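Local structure of carboxymuconolactone decarboxylase family protein (1VKE) at residues Lys58-Leu63 and Glu90-Ala95. The protein probably acts as an AhpD-like oxidoreductase with peroxiredoxin-type activity, possibly in the antioxidative response of Thermotoga maritima. Sequence-based numbering, arbitrary orientation.
Sequences KELMGL and EEIFEA
Where Leu-60 and Leu-63 meet Ile-92 and Ala-95, segments 58-63 and 90-95, which lie on helices 55-68 and 89-103, run in roughly the same direction, their axes inclined at -42° and 10.1 Å apart at closest approach, with CA atoms of Leu-60 and Ala-95 6.8 Å apart. Leu-60 makes the largest contribution. Its CD2 branch reaches across to helix 89-103, where it sits 4.2 Å from CB of Ala-95 and equally near CG1 of Ile-92. CD2 of Leu-60 also lies 4.4 Å from the carbonyl O of Glu-91, at the edge of contact distance. One turn further on, Leu-63 brings its own CD2 to within 4.0 Å of Ile-92 CG2. Both leucines leave the backbone toward the other segment but by different first torsions, CG being anti to the carbonyl carbon in Leu-60 (chi1 -74°) and anti to the backbone N in Leu-63 (chi1 178°), and each ends with CD2 on Ile-92. Ile-92 is thus held by its two branches, CG1 against one leucine and CG2 against the other, and its side chain crosses each at about a right angle. Helix 72-84 adds to the same apolar cluster, with Cys-82 touching Leu-60, Ile-75 touching Leu-63 and Leu-79 touching Ile-92. At the margin, the carboxylate of Glu-91 accepts a hydrogen bond from Ser-88 N through OE1 and forms a salt bridge with Lys-56 through OE2, joining the two helices by charge just beyond the apolar patch. Leu-60 also packs on Met-61 of the second subunit. With no hydrogen bond between the two segments, their association here rests on methyl-to-methyl and methyl-to-methylene packing, an apolar seam inside the all-helical AhpD-like fold.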
ATOM      1  N   LYS E  58      11.189 -19.648   5.930  1.00 10.49           N
ATOM      2  CA  LYS E  58      11.094 -18.235   6.365  1.00  9.49           C
ATOM      3  C   LYS E  58      11.484 -17.267   5.236  1.00  7.73           C
ATOM      4  O   LYS E  58      10.834 -16.208   5.039  1.00  9.57           O
ATOM      5  CB  LYS E  58      11.901 -17.988   7.640  1.00  9.57           C
ATOM      6  CG  LYS E  58      11.357 -18.677   8.863  1.00  8.46           C
ATOM      7  CD  LYS E  58      12.053 -18.215  10.117  1.00  9.44           C
ATOM      8  CE  LYS E  58      11.531 -18.916  11.357  1.00  9.96           C
ATOM      9  NZ  LYS E  58      11.924 -18.306  12.669  1.00 10.25           N
ATOM     10  N   GLU E  59      12.513 -17.622   4.476  1.00  7.86           N
ATOM     11  CA  GLU E  59      12.918 -16.762   3.341  1.00  8.66           C
ATOM     12  C   GLU E  59      11.869 -16.729   2.217  1.00 10.91           C
ATOM     13  O   GLU E  59      11.645 -15.681   1.615  1.00 11.39           O
ATOM     14  CB  GLU E  59      14.305 -17.143   2.852  1.00 10.77           C
ATOM     15  CG  GLU E  59      15.388 -16.868   3.893  1.00 11.06           C
ATOM     16  CD  GLU E  59      15.711 -15.380   4.126  1.00 14.88           C
ATOM     17  OE1 GLU E  59      15.205 -14.534   3.368  1.00 14.20           O
ATOM     18  OE2 GLU E  59      16.523 -15.072   5.047  1.00 15.52           O
ATOM     19  N   LEU E  60      11.199 -17.846   1.975  1.00  8.95           N
ATOM     20  CA  LEU E  60      10.069 -17.879   1.059  1.00 11.76           C
ATOM     21  C   LEU E  60       8.912 -17.009   1.571  1.00 10.88           C
ATOM     22  O   LEU E  60       8.256 -16.313   0.807  1.00 10.66           O
ATOM     23  CB  LEU E  60       9.604 -19.301   0.803  1.00 10.27           C
ATOM     24  CG  LEU E  60      10.540 -20.097  -0.109  1.00 10.83           C
ATOM     25  CD1 LEU E  60      10.188 -21.579   0.093  1.00 13.42           C
ATOM     26  CD2 LEU E  60      10.410 -19.697  -1.574  1.00 14.50           C
ATOM     27  N   MET E  61       8.661 -17.000   2.870  1.00 10.66           N
ATOM     28  CA  MET E  61       7.678 -16.058   3.437  1.00 11.27           C
ATOM     29  C   MET E  61       8.081 -14.609   3.274  1.00 12.53           C
ATOM     30  O   MET E  61       7.238 -13.771   2.952  1.00 11.58           O
ATOM     31  CB  MET E  61       7.427 -16.375   4.921  1.00 12.49           C
ATOM     32  CG  MET E  61       6.774 -17.717   5.132  1.00 15.85           C
ATOM     33  SD  MET E  61       6.761 -18.152   6.902  1.00 16.41           S
ATOM     34  CE  MET E  61       5.719 -19.589   6.757  1.00 21.53           C
ATOM     35  N   GLY E  62       9.360 -14.306   3.487  1.00 10.51           N
ATOM     36  CA  GLY E  62       9.863 -12.977   3.245  1.00 10.58           C
ATOM     37  C   GLY E  62       9.594 -12.577   1.777  1.00  9.70           C
ATOM     38  O   GLY E  62       9.253 -11.418   1.441  1.00 12.32           O
ATOM     39  N   LEU E  63       9.810 -13.526   0.872  1.00  9.91           N
ATOM     40  CA  LEU E  63       9.599 -13.276  -0.571  1.00  8.50           C
ATOM     41  C   LEU E  63       8.133 -12.954  -0.852  1.00  8.38           C
ATOM     42  O   LEU E  63       7.808 -11.973  -1.573  1.00 11.34           O
ATOM     43  CB  LEU E  63      10.045 -14.487  -1.396  1.00 10.07           C
ATOM     44  CG  LEU E  63       9.845 -14.403  -2.905  1.00 12.33           C
ATOM     45  CD1 LEU E  63      10.614 -13.271  -3.495  1.00 11.98           C
ATOM     46  CD2 LEU E  63      10.300 -15.688  -3.578  1.00 12.27           C
ATOM     47  N   GLU E  90      10.726 -24.100  -9.051  1.00 12.94           N
ATOM     48  CA  GLU E  90       9.342 -24.508  -8.826  1.00 13.51           C
ATOM     49  C   GLU E  90       8.776 -24.014  -7.463  1.00 12.08           C
ATOM     50  O   GLU E  90       7.645 -23.527  -7.387  1.00 14.43           O
ATOM     51  CB  GLU E  90       9.163 -26.021  -8.969  1.00 15.18           C
ATOM     52  CG  GLU E  90       7.693 -26.415  -8.988  1.00 26.50           C
ATOM     53  CD  GLU E  90       7.444 -27.827  -9.541  1.00 43.69           C
ATOM     54  OE1 GLU E  90       8.414 -28.491 -10.001  1.00 44.66           O
ATOM     55  OE2 GLU E  90       6.265 -28.277  -9.503  1.00 48.65           O
ATOM     56  N   GLU E  91       9.569 -24.170  -6.399  1.00 11.49           N
ATOM     57  CA  GLU E  91       9.152 -23.723  -5.076  1.00 12.27           C
ATOM     58  C   GLU E  91       8.975 -22.213  -5.077  1.00 12.25           C
ATOM     59  O   GLU E  91       7.950 -21.687  -4.617  1.00 11.75           O
ATOM     60  CB  GLU E  91      10.193 -24.119  -4.007  1.00 12.25           C
ATOM     61  CG  GLU E  91      10.231 -25.617  -3.696  1.00 13.61           C
ATOM     62  CD  GLU E  91      11.366 -26.009  -2.757  1.00 17.90           C
ATOM     63  OE1 GLU E  91      12.518 -25.540  -2.951  1.00 13.03           O
ATOM     64  OE2 GLU E  91      11.125 -26.839  -1.861  1.00 24.42           O
ATOM     65  N   ILE E  92       9.949 -21.504  -5.635  1.00 10.58           N
ATOM     66  CA  ILE E  92       9.851 -20.041  -5.747  1.00  9.50           C
ATOM     67  C   ILE E  92       8.626 -19.601  -6.556  1.00 10.39           C
ATOM     68  O   ILE E  92       7.902 -18.700  -6.118  1.00 10.71           O
ATOM     69  CB  ILE E  92      11.162 -19.463  -6.343  1.00 10.63           C
ATOM     70  CG1 ILE E  92      12.284 -19.661  -5.327  1.00 11.32           C
ATOM     71  CG2 ILE E  92      10.993 -17.996  -6.714  1.00 13.80           C
ATOM     72  CD1 ILE E  92      13.699 -19.444  -5.918  1.00 11.50           C
ATOM     73  N   PHE E  93       8.354 -20.261  -7.679  1.00 10.89           N
ATOM     74  CA  PHE E  93       7.189 -19.882  -8.497  1.00 11.38           C
ATOM     75  C   PHE E  93       5.870 -20.178  -7.794  1.00 11.76           C
ATOM     76  O   PHE E  93       4.948 -19.378  -7.890  1.00 12.19           O
ATOM     77  CB  PHE E  93       7.202 -20.529  -9.881  1.00 14.11           C
ATOM     78  CG  PHE E  93       8.392 -20.179 -10.746  1.00 17.20           C
ATOM     79  CD1 PHE E  93       9.010 -18.964 -10.692  1.00 24.13           C
ATOM     80  CD2 PHE E  93       8.857 -21.110 -11.661  1.00 32.40           C
ATOM     81  CE1 PHE E  93      10.105 -18.686 -11.517  1.00 23.12           C
ATOM     82  CE2 PHE E  93       9.943 -20.825 -12.493  1.00 33.57           C
ATOM     83  CZ  PHE E  93      10.556 -19.603 -12.412  1.00 29.43           C
ATOM     84  N   GLU E  94       5.802 -21.255  -7.017  1.00 12.99           N
ATOM     85  CA  GLU E  94       4.565 -21.551  -6.257  1.00 11.75           C
ATOM     86  C   GLU E  94       4.298 -20.497  -5.213  1.00 13.86           C
ATOM     87  O   GLU E  94       3.144 -20.107  -4.990  1.00 13.71           O
ATOM     88  CB  GLU E  94       4.612 -22.937  -5.615  1.00 10.99           C
ATOM     89  CG  GLU E  94       4.507 -24.077  -6.626  1.00 13.26           C
ATOM     90  CD  GLU E  94       4.491 -25.471  -6.012  1.00 16.39           C
ATOM     91  OE1 GLU E  94       4.122 -25.608  -4.828  1.00 16.06           O
ATOM     92  OE2 GLU E  94       4.869 -26.436  -6.736  1.00 15.45           O
ATOM     93  N   ALA E  95       5.362 -19.991  -4.591  1.00 12.13           N
ATOM     94  CA  ALA E  95       5.229 -18.865  -3.669  1.00 12.56           C
ATOM     95  C   ALA E  95       4.847 -17.577  -4.363  1.00 11.53           C
ATOM     96  O   ALA E  95       3.984 -16.833  -3.874  1.00 11.40           O
ATOM     97  CB  ALA E  95       6.527 -18.682  -2.905  1.00 12.40           C
TER